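Local coordinates for SusD superfamily protein (Bacteroides fragilis NCTC 9343, PDB 3NQP) that probably binds glycans at the outer membrane, as a SusD-family protein thought to take part in sugar capture, at residues D87-I92 and G136-R141; S161-V166 and V217-D222; W494-T499 and E508-Y513. One frame throughout, in Å; residues are numbered along the deposited sequence. Where two conformers were deposited one is given.

Contact 1: residues D87-I92 and G136-R141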
ATOM      1  N   ASP A  87     -16.603  -2.642  -3.574  1.00 19.02           N
ATOM      2  CA  ASP A  87     -17.111  -2.115  -4.842  1.00 21.36           C
ATOM      3  C   ASP A  87     -16.125  -2.345  -5.982  1.00 19.24           C
ATOM      4  O   ASP A  87     -16.003  -1.521  -6.871  1.00 19.56           O
ATOM      5  CB  ASP A  87     -17.441  -0.618  -4.682  1.00 23.91           C
ATOM      6  CG  ASP A  87     -18.543  -0.136  -5.651  1.00 33.57           C
ATOM      7  OD1 ASP A  87     -19.277  -0.957  -6.232  1.00 27.77           O
ATOM      8  OD2 ASP A  87     -18.687   1.083  -5.810  1.00 35.03           O
ATOM      9  N   LEU A  88     -15.375  -3.439  -5.942  1.00 14.80           N
ATOM     10  CA  LEU A  88     -14.428  -3.704  -7.008  1.00 15.48           C
ATOM     11  C   LEU A  88     -14.975  -4.491  -8.206  1.00 17.05           C
ATOM     12  O   LEU A  88     -14.311  -4.531  -9.269  1.00 16.90           O
ATOM     13  CB  LEU A  88     -13.176  -4.388  -6.488  1.00 14.17           C
ATOM     14  CG  LEU A  88     -12.392  -3.596  -5.419  1.00 21.97           C
ATOM     15  CD1 LEU A  88     -11.164  -4.380  -4.947  1.00 18.36           C
ATOM     16  CD2 LEU A  88     -11.993  -2.243  -5.937  1.00 17.46           C
ATOM     17  N   PHE A  89     -16.128  -5.130  -8.082  1.00 17.60           N
ATOM     18  CA  PHE A  89     -16.584  -5.992  -9.194  1.00 18.49           C
ATOM     19  C   PHE A  89     -17.024  -5.192 -10.421  1.00 19.53           C
ATOM     20  O   PHE A  89     -16.916  -5.694 -11.552  1.00 18.95           O
ATOM     21  CB  PHE A  89     -17.652  -7.025  -8.761  1.00 18.79           C
ATOM     22  CG  PHE A  89     -17.063  -8.197  -8.030  1.00 19.09           C
ATOM     23  CD1 PHE A  89     -16.288  -9.131  -8.706  1.00 13.27           C
ATOM     24  CD2 PHE A  89     -17.228  -8.325  -6.674  1.00 17.48           C
ATOM     25  CE1 PHE A  89     -15.725 -10.187  -8.048  1.00 19.29           C
ATOM     26  CE2 PHE A  89     -16.645  -9.363  -6.008  1.00 19.61           C
ATOM     27  CZ  PHE A  89     -15.910 -10.314  -6.687  1.00 18.08           C
ATOM     28  N   GLY A  90     -17.493  -3.958 -10.232  1.00 20.03           N
ATOM     29  CA  GLY A  90     -17.823  -3.128 -11.400  1.00 22.00           C
ATOM     30  C   GLY A  90     -16.566  -2.891 -12.249  1.00 21.76           C
ATOM     31  O   GLY A  90     -16.575  -3.058 -13.495  1.00 21.03           O
ATOM     32  N   ARG A  91     -15.467  -2.556 -11.568  1.00 20.99           N
ATOM     33  CA  ARG A  91     -14.164  -2.371 -12.228  1.00 19.41           C
ATOM     34  C   ARG A  91     -13.690  -3.627 -12.950  1.00 19.82           C
ATOM     35  O   ARG A  91     -13.239  -3.556 -14.102  1.00 15.29           O
ATOM     36  CB  ARG A  91     -13.124  -1.955 -11.194  1.00 21.38           C
ATOM     37  CG  ARG A  91     -13.246  -0.502 -10.813  1.00 19.54           C
ATOM     38  CD  ARG A  91     -12.689  -0.303  -9.433  1.00 26.49           C
ATOM     39  NE  ARG A  91     -12.656   1.098  -9.088  1.00 27.60           N
ATOM     40  CZ  ARG A  91     -13.542   1.714  -8.320  1.00 25.79           C
ATOM     41  NH1 ARG A  91     -14.582   1.080  -7.771  1.00 24.67           N
ATOM     42  NH2 ARG A  91     -13.379   2.999  -8.109  1.00 30.85           N
ATOM     43  N   ILE A  92     -13.752  -4.754 -12.235  1.00 16.71           N
ATOM     44  CA  ILE A  92     -13.383  -6.061 -12.794  1.00 18.63           C
ATOM     45  C   ILE A  92     -14.195  -6.365 -14.062  1.00 17.22           C
ATOM     46  O   ILE A  92     -13.636  -6.830 -15.058  1.00 18.21           O
ATOM     47  CB  ILE A  92     -13.545  -7.227 -11.777  1.00 17.13           C
ATOM     48  CG1 ILE A  92     -12.429  -7.148 -10.733  1.00 19.04           C
ATOM     49  CG2 ILE A  92     -13.516  -8.631 -12.496  1.00 11.38           C
ATOM     50  CD1 ILE A  92     -12.684  -7.935  -9.458  1.00 12.80           C
ATOM     51  N   GLY A 136     -10.356 -13.711   1.143  1.00 10.72           N
ATOM     52  CA  GLY A 136     -10.080 -15.106   0.812  1.00 14.93           C
ATOM     53  C   GLY A 136     -10.840 -15.511  -0.445  1.00 13.83           C
ATOM     54  O   GLY A 136     -10.571 -15.023  -1.548  1.00 11.71           O
ATOM     55  N   GLY A 137     -11.831 -16.372  -0.284  1.00 13.71           N
ATOM     56  CA  GLY A 137     -12.716 -16.681  -1.373  1.00 13.65           C
ATOM     57  C   GLY A 137     -13.712 -15.566  -1.679  1.00 14.92           C
ATOM     58  O   GLY A 137     -14.259 -14.951  -0.767  1.00 16.46           O
ATOM     59  N   VAL A 138     -13.900 -15.303  -2.970  1.00 15.68           N
ATOM     60  CA  VAL A 138     -14.849 -14.310  -3.486  1.00 15.98           C
ATOM     61  C   VAL A 138     -15.433 -14.842  -4.797  1.00 16.14           C
ATOM     62  O   VAL A 138     -14.863 -15.765  -5.401  1.00 16.04           O
ATOM     63  CB  VAL A 138     -14.174 -12.948  -3.807  1.00 17.95           C
ATOM     64  CG1 VAL A 138     -13.627 -12.258  -2.515  1.00 11.09           C
ATOM     65  CG2 VAL A 138     -13.117 -13.115  -4.918  1.00 15.28           C
ATOM     66  N   PRO A 139     -16.556 -14.269  -5.265  1.00 15.12           N
ATOM     67  CA  PRO A 139     -17.096 -14.677  -6.571  1.00 15.80           C
ATOM     68  C   PRO A 139     -16.075 -14.474  -7.672  1.00 16.37           C
ATOM     69  O   PRO A 139     -15.380 -13.453  -7.671  1.00 15.58           O
ATOM     70  CB  PRO A 139     -18.264 -13.712  -6.778  1.00 16.71           C
ATOM     71  CG  PRO A 139     -18.668 -13.291  -5.417  1.00 18.42           C
ATOM     72  CD  PRO A 139     -17.394 -13.236  -4.633  1.00 14.19           C
ATOM     73  N   LEU A 140     -15.933 -15.430  -8.589  1.00 15.20           N
ATOM     74  CA  LEU A 140     -15.007 -15.251  -9.704  1.00 19.04           C
ATOM     75  C   LEU A 140     -15.760 -14.799 -10.955  1.00 22.53           C
ATOM     76  O   LEU A 140     -16.187 -15.632 -11.773  1.00 18.24           O
ATOM     77  CB  LEU A 140     -14.214 -16.535 -10.012  1.00 19.34           C
ATOM     78  CG  LEU A 140     -12.936 -16.770  -9.252  1.00 22.79           C
ATOM     79  CD1 LEU A 140     -12.339 -18.151  -9.659  1.00 23.98           C
ATOM     80  CD2 LEU A 140     -11.921 -15.553  -9.470  1.00 14.07           C
ATOM     81  N   ARG A 141     -15.910 -13.482 -11.091  1.00 21.52           N
ATOM     82  CA  ARG A 141     -16.509 -12.867 -12.276  1.00 22.03           C
ATOM     83  C   ARG A 141     -15.449 -12.639 -13.330  1.00 22.53           C
ATOM     84  O   ARG A 141     -14.561 -11.784 -13.169  1.00 19.26           O
ATOM     85  CB  ARG A 141     -17.184 -11.540 -11.919  1.00 21.20           C
ATOM     86  CG  ARG A 141     -18.258 -11.708 -10.864  1.00 29.15           C
ATOM     87  CD  ARG A 141     -19.384 -10.683 -10.926  1.00 40.29           C
ATOM     88  NE  ARG A 141     -20.623 -11.210 -10.332  1.00 43.63           N
ATOM     89  CZ  ARG A 141     -20.913 -11.205  -9.030  1.00 51.31           C
ATOM     90  NH1 ARG A 141     -20.059 -10.699  -8.128  1.00 51.06           N
ATOM     91  NH2 ARG A 141     -22.072 -11.715  -8.619  1.00 52.94           N
TER

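Contact 2: residues S161-V166 and V217-D222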
ATOM      1  N   SER A 161     -16.035 -18.348  -4.863  1.00 18.32           N
ATOM      2  CA  SER A 161     -15.095 -19.440  -5.158  1.00 19.08           C
ATOM      3  C   SER A 161     -14.122 -19.569  -3.990  1.00 20.17           C
ATOM      4  O   SER A 161     -13.991 -18.625  -3.201  1.00 18.52           O
ATOM      5  CB  SER A 161     -14.306 -19.169  -6.418  1.00 19.00           C
ATOM      6  OG  SER A 161     -15.130 -19.282  -7.558  1.00 19.51           O
ATOM      7  N   THR A 162     -13.441 -20.716  -3.875  1.00 16.32           N
ATOM      8  CA  THR A 162     -12.504 -20.904  -2.756  1.00 17.68           C
ATOM      9  C   THR A 162     -11.219 -20.049  -2.928  1.00 15.97           C
ATOM     10  O   THR A 162     -10.891 -19.615  -4.057  1.00 10.96           O
ATOM     11  CB  THR A 162     -12.071 -22.349  -2.625  1.00 15.31           C
ATOM     12  OG1 THR A 162     -11.220 -22.667  -3.721  1.00 19.06           O
ATOM     13  CG2 THR A 162     -13.331 -23.374  -2.562  1.00 18.06           C
ATOM     14  N   PRO A 163     -10.479 -19.802  -1.828  1.00 15.73           N
ATOM     15  CA  PRO A 163      -9.208 -19.077  -2.003  1.00 15.33           C
ATOM     16  C   PRO A 163      -8.282 -19.691  -3.073  1.00 15.33           C
ATOM     17  O   PRO A 163      -7.727 -18.969  -3.924  1.00 15.94           O
ATOM     18  CB  PRO A 163      -8.547 -19.175  -0.636  1.00 15.89           C
ATOM     19  CG  PRO A 163      -9.704 -19.184   0.297  1.00 15.94           C
ATOM     20  CD  PRO A 163     -10.767 -20.050  -0.414  1.00 16.77           C
ATOM     21  N   LYS A 164      -8.101 -21.006  -3.039  0.50 15.76           N
ATOM     22  CA  LYS A 164      -7.286 -21.658  -4.071  0.50 15.69           C
ATOM     23  C   LYS A 164      -7.773 -21.361  -5.485  0.50 15.31           C
ATOM     24  O   LYS A 164      -6.952 -21.086  -6.371  0.50 16.63           O
ATOM     25  CB  LYS A 164      -7.201 -23.175  -3.871  0.50 15.55           C
ATOM     26  CG  LYS A 164      -6.539 -23.898  -5.050  0.50 17.98           C
ATOM     27  CD  LYS A 164      -5.046 -23.612  -5.162  0.50 21.28           C
ATOM     28  CE  LYS A 164      -4.357 -24.697  -6.024  0.50 25.80           C
ATOM     29  NZ  LYS A 164      -2.919 -24.457  -6.302  0.50 14.77           N
ATOM     30  N   GLU A 165      -9.090 -21.433  -5.712  1.00 15.91           N
ATOM     31  CA  GLU A 165      -9.636 -21.145  -7.046  1.00 13.44           C
ATOM     32  C   GLU A 165      -9.336 -19.695  -7.451  1.00 12.55           C
ATOM     33  O   GLU A 165      -8.984 -19.453  -8.605  1.00 13.78           O
ATOM     34  CB  GLU A 165     -11.133 -21.386  -7.112  1.00 16.79           C
ATOM     35  CG  GLU A 165     -11.504 -22.877  -7.016  1.00 14.74           C
ATOM     36  CD  GLU A 165     -12.995 -23.105  -6.866  1.00 25.11           C
ATOM     37  OE1 GLU A 165     -13.671 -22.417  -6.114  1.00 16.34           O
ATOM     38  OE2 GLU A 165     -13.492 -24.023  -7.502  1.00 25.16           O
ATOM     39  N   VAL A 166      -9.499 -18.752  -6.507  1.00 13.57           N
ATOM     40  CA  VAL A 166      -9.220 -17.308  -6.767  1.00 15.55           C
ATOM     41  C   VAL A 166      -7.733 -17.112  -7.114  1.00 13.81           C
ATOM     42  O   VAL A 166      -7.382 -16.386  -8.072  1.00 13.74           O
ATOM     43  CB  VAL A 166      -9.640 -16.424  -5.584  1.00 12.80           C
ATOM     44  CG1 VAL A 166      -9.212 -14.983  -5.773  1.00 10.28           C
ATOM     45  CG2 VAL A 166     -11.191 -16.513  -5.374  1.00  9.75           C
ATOM     46  N   VAL A 217       1.868 -17.793   3.414  1.00 12.52           N
ATOM     47  CA  VAL A 217       0.531 -17.673   4.012  1.00 13.11           C
ATOM     48  C   VAL A 217      -0.426 -18.720   3.439  1.00 10.92           C
ATOM     49  O   VAL A 217      -0.585 -18.822   2.241  1.00 11.85           O
ATOM     50  CB  VAL A 217      -0.075 -16.268   3.759  1.00 10.72           C
ATOM     51  CG1 VAL A 217      -1.387 -16.048   4.579  1.00  9.97           C
ATOM     52  CG2 VAL A 217       0.943 -15.205   4.141  1.00 10.73           C
ATOM     53  N   THR A 218      -1.038 -19.473   4.338  1.00 11.40           N
ATOM     54  CA  THR A 218      -2.182 -20.341   4.044  1.00 10.71           C
ATOM     55  C   THR A 218      -3.485 -19.560   4.217  1.00 11.16           C
ATOM     56  O   THR A 218      -3.721 -18.936   5.273  1.00 12.71           O
ATOM     57  CB  THR A 218      -2.181 -21.580   4.965  1.00 13.42           C
ATOM     58  OG1 THR A 218      -1.039 -22.389   4.670  1.00 11.68           O
ATOM     59  CG2 THR A 218      -3.445 -22.404   4.773  1.00 14.34           C
ATOM     60  N   THR A 219      -4.306 -19.520   3.175  1.00 11.54           N
ATOM     61  CA  THR A 219      -5.686 -19.021   3.300  1.00 13.97           C
ATOM     62  C   THR A 219      -6.624 -20.114   2.835  1.00 16.04           C
ATOM     63  O   THR A 219      -6.544 -20.544   1.692  1.00 13.55           O
ATOM     64  CB  THR A 219      -5.906 -17.735   2.472  1.00 13.83           C
ATOM     65  OG1 THR A 219      -4.903 -16.790   2.840  1.00 14.95           O
ATOM     66  CG2 THR A 219      -7.313 -17.081   2.744  1.00 13.69           C
ATOM     67  N   GLY A 220      -7.502 -20.562   3.723  1.00 18.31           N
ATOM     68  CA  GLY A 220      -8.392 -21.697   3.439  1.00 17.79           C
ATOM     69  C   GLY A 220      -7.671 -22.867   2.811  1.00 15.51           C
ATOM     70  O   GLY A 220      -6.750 -23.403   3.411  1.00 15.98           O
ATOM     71  N   ASP A 221      -8.101 -23.246   1.608  1.00 16.03           N
ATOM     72  CA  ASP A 221      -7.531 -24.361   0.838  1.00 18.29           C
ATOM     73  C   ASP A 221      -6.302 -23.968  -0.009  1.00 19.30           C
ATOM     74  O   ASP A 221      -5.756 -24.784  -0.752  1.00 20.57           O
ATOM     75  CB  ASP A 221      -8.613 -25.054  -0.040  1.00 18.72           C
ATOM     76  CG  ASP A 221      -9.158 -24.158  -1.130  1.00 24.45           C
ATOM     77  OD1 ASP A 221      -8.900 -22.922  -1.084  1.00 16.81           O
ATOM     78  OD2 ASP A 221      -9.832 -24.683  -2.048  1.00 14.22           O
ATOM     79  N   ASP A 222      -5.860 -22.714   0.097  1.00 18.50           N
ATOM     80  CA  ASP A 222      -4.642 -22.308  -0.611  1.00 17.47           C
ATOM     81  C   ASP A 222      -3.462 -22.354   0.363  1.00 15.76           C
ATOM     82  O   ASP A 222      -3.253 -21.423   1.100  1.00 19.54           O
ATOM     83  CB  ASP A 222      -4.863 -20.935  -1.225  1.00 16.73           C
ATOM     84  CG  ASP A 222      -3.861 -20.612  -2.311  1.00 25.02           C
ATOM     85  OD1 ASP A 222      -3.440 -21.537  -3.034  1.00 20.99           O
ATOM     86  OD2 ASP A 222      -3.517 -19.421  -2.443  1.00 17.45           O
TER
HETATM   87  O   HOH W   1      -2.424 -24.058  -3.748  1.00 37.46           O

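Contact 3: residues W494-T499 and E508-Y513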
ATOM      1  N   TRP A 494     -11.918 -10.394   6.250  1.00 10.87           N
ATOM      2  CA  TRP A 494     -12.979  -9.445   6.505  1.00  9.72           C
ATOM      3  C   TRP A 494     -14.374 -10.039   6.242  1.00 10.13           C
ATOM      4  O   TRP A 494     -14.558 -10.903   5.346  1.00 10.58           O
ATOM      5  CB  TRP A 494     -12.769  -8.202   5.647  1.00 12.26           C
ATOM      6  CG  TRP A 494     -11.503  -7.418   5.873  1.00 12.79           C
ATOM      7  CD1 TRP A 494     -10.252  -7.910   6.070  1.00 12.03           C
ATOM      8  CD2 TRP A 494     -11.383  -5.994   5.832  1.00  9.91           C
ATOM      9  NE1 TRP A 494      -9.342  -6.859   6.177  1.00 10.99           N
ATOM     10  CE2 TRP A 494     -10.024  -5.680   6.020  1.00 10.87           C
ATOM     11  CE3 TRP A 494     -12.301  -4.941   5.634  1.00 13.19           C
ATOM     12  CZ2 TRP A 494      -9.553  -4.357   6.023  1.00 10.06           C
ATOM     13  CZ3 TRP A 494     -11.838  -3.634   5.664  1.00 17.27           C
ATOM     14  CH2 TRP A 494     -10.480  -3.349   5.843  1.00 12.31           C
ATOM     15  N   PRO A 495     -15.352  -9.653   7.068  1.00 12.19           N
ATOM     16  CA  PRO A 495     -16.685 -10.204   6.841  1.00 13.03           C
ATOM     17  C   PRO A 495     -17.442  -9.422   5.775  1.00 15.44           C
ATOM     18  O   PRO A 495     -17.010  -8.353   5.360  1.00 16.61           O
ATOM     19  CB  PRO A 495     -17.354 -10.002   8.186  1.00 17.33           C
ATOM     20  CG  PRO A 495     -16.753  -8.679   8.693  1.00 10.46           C
ATOM     21  CD  PRO A 495     -15.366  -8.614   8.119  1.00 12.33           C
ATOM     22  N   ILE A 496     -18.543  -9.985   5.294  1.00 16.83           N
ATOM     23  CA  ILE A 496     -19.451  -9.240   4.445  1.00 15.75           C
ATOM     24  C   ILE A 496     -20.758  -8.912   5.210  1.00 14.38           C
ATOM     25  O   ILE A 496     -21.111  -9.588   6.202  1.00 16.48           O
ATOM     26  CB  ILE A 496     -19.654  -9.955   3.116  1.00 18.60           C
ATOM     27  CG1 ILE A 496     -20.310 -11.302   3.317  1.00 18.66           C
ATOM     28  CG2 ILE A 496     -18.272 -10.145   2.356  1.00 13.29           C
ATOM     29  CD1 ILE A 496     -20.753 -11.914   1.991  1.00 18.44           C
ATOM     30  N   GLU A 497     -21.450  -7.889   4.723  1.00 13.21           N
ATOM     31  CA  GLU A 497     -22.636  -7.297   5.369  1.00 18.11           C
ATOM     32  C   GLU A 497     -23.812  -8.273   5.403  1.00 18.46           C
ATOM     33  O   GLU A 497     -24.116  -8.911   4.394  1.00 16.55           O
ATOM     34  CB  GLU A 497     -23.224  -6.082   4.586  1.00 18.15           C
ATOM     35  CG  GLU A 497     -22.371  -5.000   4.134  1.00 30.85           C
ATOM     36  CD  GLU A 497     -21.732  -5.306   2.817  1.00 27.31           C
ATOM     37  OE1 GLU A 497     -20.760  -6.064   2.872  1.00 19.59           O
ATOM     38  OE2 GLU A 497     -22.178  -4.826   1.755  1.00 22.30           O
ATOM     39  N   LYS A 498     -24.507  -8.275   6.536  1.00 22.04           N
ATOM     40  CA  LYS A 498     -25.756  -8.995   6.734  1.00 24.09           C
ATOM     41  C   LYS A 498     -26.747  -8.668   5.626  1.00 23.22           C
ATOM     42  O   LYS A 498     -27.414  -9.547   5.141  1.00 23.77           O
ATOM     43  CB  LYS A 498     -26.384  -8.599   8.094  1.00 26.42           C
ATOM     44  CG  LYS A 498     -27.606  -9.433   8.530  1.00 35.34           C
ATOM     45  CD  LYS A 498     -28.269  -8.861   9.812  1.00 46.14           C
ATOM     46  CE  LYS A 498     -29.418  -9.772  10.364  1.00 52.31           C
ATOM     47  NZ  LYS A 498     -28.912 -11.032  11.055  1.00 55.42           N
ATOM     48  N   THR A 499     -26.869  -7.396   5.256  1.00 22.62           N
ATOM     49  CA  THR A 499     -27.871  -7.002   4.250  1.00 24.78           C
ATOM     50  C   THR A 499     -27.608  -7.706   2.935  1.00 25.76           C
ATOM     51  O   THR A 499     -28.541  -8.222   2.304  1.00 25.68           O
ATOM     52  CB  THR A 499     -27.933  -5.468   4.003  1.00 25.24           C
ATOM     53  OG1 THR A 499     -26.605  -4.952   3.906  1.00 21.98           O
ATOM     54  CG2 THR A 499     -28.675  -4.775   5.109  1.00 26.24           C
ATOM     55  N   GLU A 508     -22.100 -16.769   1.117  1.00 20.17           N
ATOM     56  CA  GLU A 508     -21.919 -17.152   2.495  1.00 23.28           C
ATOM     57  C   GLU A 508     -20.981 -16.164   3.192  1.00 18.77           C
ATOM     58  O   GLU A 508     -20.126 -15.565   2.565  1.00 16.90           O
ATOM     59  CB  GLU A 508     -21.394 -18.601   2.583  1.00 27.03           C
ATOM     60  CG  GLU A 508     -22.511 -19.614   2.300  1.00 37.58           C
ATOM     61  CD  GLU A 508     -22.048 -21.056   2.226  1.00 53.55           C
ATOM     62  OE1 GLU A 508     -20.830 -21.319   2.347  1.00 55.74           O
ATOM     63  OE2 GLU A 508     -22.921 -21.937   2.044  1.00 62.99           O
ATOM     64  N   GLN A 509     -21.154 -16.050   4.500  1.00 17.12           N
ATOM     65  CA  GLN A 509     -20.278 -15.286   5.335  1.00 16.68           C
ATOM     66  C   GLN A 509     -18.831 -15.776   5.221  1.00 17.58           C
ATOM     67  O   GLN A 509     -18.560 -16.931   4.905  1.00 12.28           O
ATOM     68  CB  GLN A 509     -20.737 -15.312   6.803  1.00 14.15           C
ATOM     69  CG  GLN A 509     -19.938 -14.345   7.723  1.00 19.79           C
ATOM     70  CD  GLN A 509     -19.959 -12.918   7.235  1.00 10.35           C
ATOM     71  OE1 GLN A 509     -19.020 -12.455   6.583  1.00 15.86           O
ATOM     72  NE2 GLN A 509     -21.026 -12.208   7.529  1.00 13.66           N
ATOM     73  N   THR A 510     -17.887 -14.846   5.413  1.00 13.88           N
ATOM     74  CA  THR A 510     -16.484 -15.220   5.496  1.00 14.10           C
ATOM     75  C   THR A 510     -16.320 -16.187   6.673  1.00 16.79           C
ATOM     76  O   THR A 510     -16.961 -15.986   7.726  1.00 16.43           O
ATOM     77  CB  THR A 510     -15.621 -13.933   5.666  1.00 11.56           C
ATOM     78  OG1 THR A 510     -15.951 -13.034   4.584  1.00 11.70           O
ATOM     79  CG2 THR A 510     -14.119 -14.264   5.692  1.00 11.75           C
ATOM     80  N   PRO A 511     -15.457 -17.217   6.530  1.00 14.86           N
ATOM     81  CA  PRO A 511     -15.368 -18.227   7.566  1.00 16.80           C
ATOM     82  C   PRO A 511     -15.116 -17.700   8.992  1.00 16.84           C
ATOM     83  O   PRO A 511     -14.400 -16.722   9.196  1.00 14.14           O
ATOM     84  CB  PRO A 511     -14.176 -19.089   7.101  1.00 20.15           C
ATOM     85  CG  PRO A 511     -14.229 -19.004   5.629  1.00 21.83           C
ATOM     86  CD  PRO A 511     -14.590 -17.546   5.391  1.00 17.42           C
ATOM     87  N   GLY A 512     -15.776 -18.332   9.961  1.00 15.98           N
ATOM     88  CA  GLY A 512     -15.555 -18.109  11.369  1.00 15.58           C
ATOM     89  C   GLY A 512     -16.309 -16.979  11.994  1.00 18.38           C
ATOM     90  O   GLY A 512     -16.346 -16.883  13.240  1.00 17.44           O
ATOM     91  N   TYR A 513     -16.838 -16.060  11.172  1.00 18.89           N
ATOM     92  CA  TYR A 513     -17.706 -14.988  11.708  1.00 18.22           C
ATOM     93  C   TYR A 513     -19.080 -15.594  11.991  1.00 20.79           C
ATOM     94  O   TYR A 513     -19.462 -16.516  11.309  1.00 21.99           O
ATOM     95  CB  TYR A 513     -17.889 -13.878  10.693  1.00 16.01           C
ATOM     96  CG  TYR A 513     -16.666 -13.012  10.564  1.00 14.85           C
ATOM     97  CD1 TYR A 513     -16.484 -11.931  11.401  1.00 16.32           C
ATOM     98  CD2 TYR A 513     -15.659 -13.300   9.636  1.00 12.84           C
ATOM     99  CE1 TYR A 513     -15.355 -11.132  11.313  1.00 12.63           C
ATOM    100  CE2 TYR A 513     -14.527 -12.458   9.537  1.00 12.30           C
ATOM    101  CZ  TYR A 513     -14.382 -11.425  10.392  1.00  7.96           C
ATOM    102  OH  TYR A 513     -13.288 -10.580  10.282  1.00  9.10           O
TER

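Contact 1: residues D87-I92 and G136-R141
The start of helix 89-102 faces the irregular chain 136-141 that follows helix 110-135, and the backbones stay well apart, Ile92 CA and Arg141 CA lying 7.5 Å from each other, which leaves the meeting to side chains. Phe89 bridges the gap. A chi1 of -77° turns its CG away from the carbonyl carbon, and the ring extends to Pro139 and Arg141. Phe89 CZ, at the far end, touches Pro139 CD at 3.9 Å and has Val138 CB beyond the ring edge at 4.3 Å. Pro139 O comes in obliquely, 3.3 Å from Phe89 CE1. Over one face lies Arg141: its CG packs on Phe89 CD1 at 3.9 Å, and the extended chain carries NH1 above the ring centre. The guanidinium stands nearly upright on the ring, the two planes 83° apart, and Arg141 CZ is 5.1 Å from the ring centroid. One helical turn on, Ile92 CG2 rests against Arg141 O at 3.4 Å, an oxygen that also accepts from Tyr128 OH and Asn96 ND2. No hydrogen bond joins the two segments; helix and loop are held by van der Waals packing, much of it apolar, to which the long cation-pi approach adds at most a weak attraction.

Contact 2: residues S161-V166 and V217-D222
Chi1 values near +60° in both Asp221 (66°) and Thr162 (70°) fold the carboxylate and the hydroxyl back over their own backbones, which brings the two groups together at the first turn of helix 163-181. Thr162 OG1 donates to the syn lone pair of Asp221 OD2 at 3.0 Å. The other oxygen, Asp221 OD1, receives Lys164 N at 2.9 Å, also on the syn side but 29° out of the carboxylate plane. Thr162 is the N-cap: its OG1 accepts from Glu165 N while Glu165 OE1 accepts from Thr162 N at 2.8 Å, a capping box. Pro163 packs against the type II' turn Thr219-Asp222, its CB 3.4 Å from Thr219 O and its CG 4.0 Å from Thr219 CG2. In one of its two conformers Lys164, bent at chi2, lays CD 3.4 Å from Asp222 OD1 and ends at a water that accepts from NZ and donates to that same oxygen, 2.8 Å away. Tyr132 of helix 110-135 lies against both Pro163 and Thr219. Asp221 thus occupies a backbone N-H that no earlier turn of helix could serve; the helix N-terminus probably favours its charged form, as Lys164 NZ may for Asp222.

Contact 3: residues W494-T499 and E508-Y513
Gln509 faces the backbone of Ile496 and bonds to both its polar atoms. Its OE1 accepts from Ile496 N at 2.8 Å, in the carbonyl plane and on a lone pair, while its NE2 donates to Ile496 O at 2.9 Å, the acceptor lying close to the amide plane. Both bonds are fairly straight, with N-H...acceptor angles of 158° at Ile496 N and 166° at Gln509 NE2. This paired reading of one residue's N-H and C=O fixes the rotation of the amide, and CG anti to the backbone N (chi1 -172°) followed by a bend at chi2 brings it there. OE1 takes a second donor, Thr510 N, which approaches tilted from the carbonyl plane, so the side chain also ties back onto the backbone of its own segment. Next to it, Thr510 OG1 gives its proton to Trp494 O at 2.7 Å and accepts from Arg160 NH1; the same arginine nitrogen reaches Glu508 O. Beyond the polar row, Pro495 lies on one face of the Tyr513 ring, with CB 3.7 Å above the centroid and almost on the ring normal, a CH-pi contact. Pro495 CD runs on to Tyr513 CZ at 3.7 Å, and the Tyr513 hydroxyl is hydrogen-bonded to Leu493 O. His490 meets the Tyr513 ring edge-to-face. Ile496, sliding past Gln509 in the opposite direction, brings CD1 to 3.7 Å from Glu508 O. The turn Thr510-Tyr513 is type II, with Gly512 at the position of positive phi. The contact closes the short excursion that contains helix 498-503, near the C-terminus of the chain and within the SusD family region; the Gln509 amide engages Ile496 much as a neighbouring extended chain would.

All three contacts lie on the same side of the chain's centre, their centres about 15 to 16 Å apart. Contacts 1 and 2 touch directly: Val138 O probably accepts from Ser161 N, and Gly137 packs on Pro163, so the loop after helix 110-135 is shared between the base of helix 89-102 and the start of helix 163-181. Contact 3 touches neither, but Arg160 binds both Gly137 and segment 508-513, while helix 110-135 borders all three. Contacts 1 and 3 are buried, yet the first rests on packing round an aromatic ring and the third is rich in hydrogen bonds; contact 2, only partly buried, relies on carboxylates, a helix cap and a water.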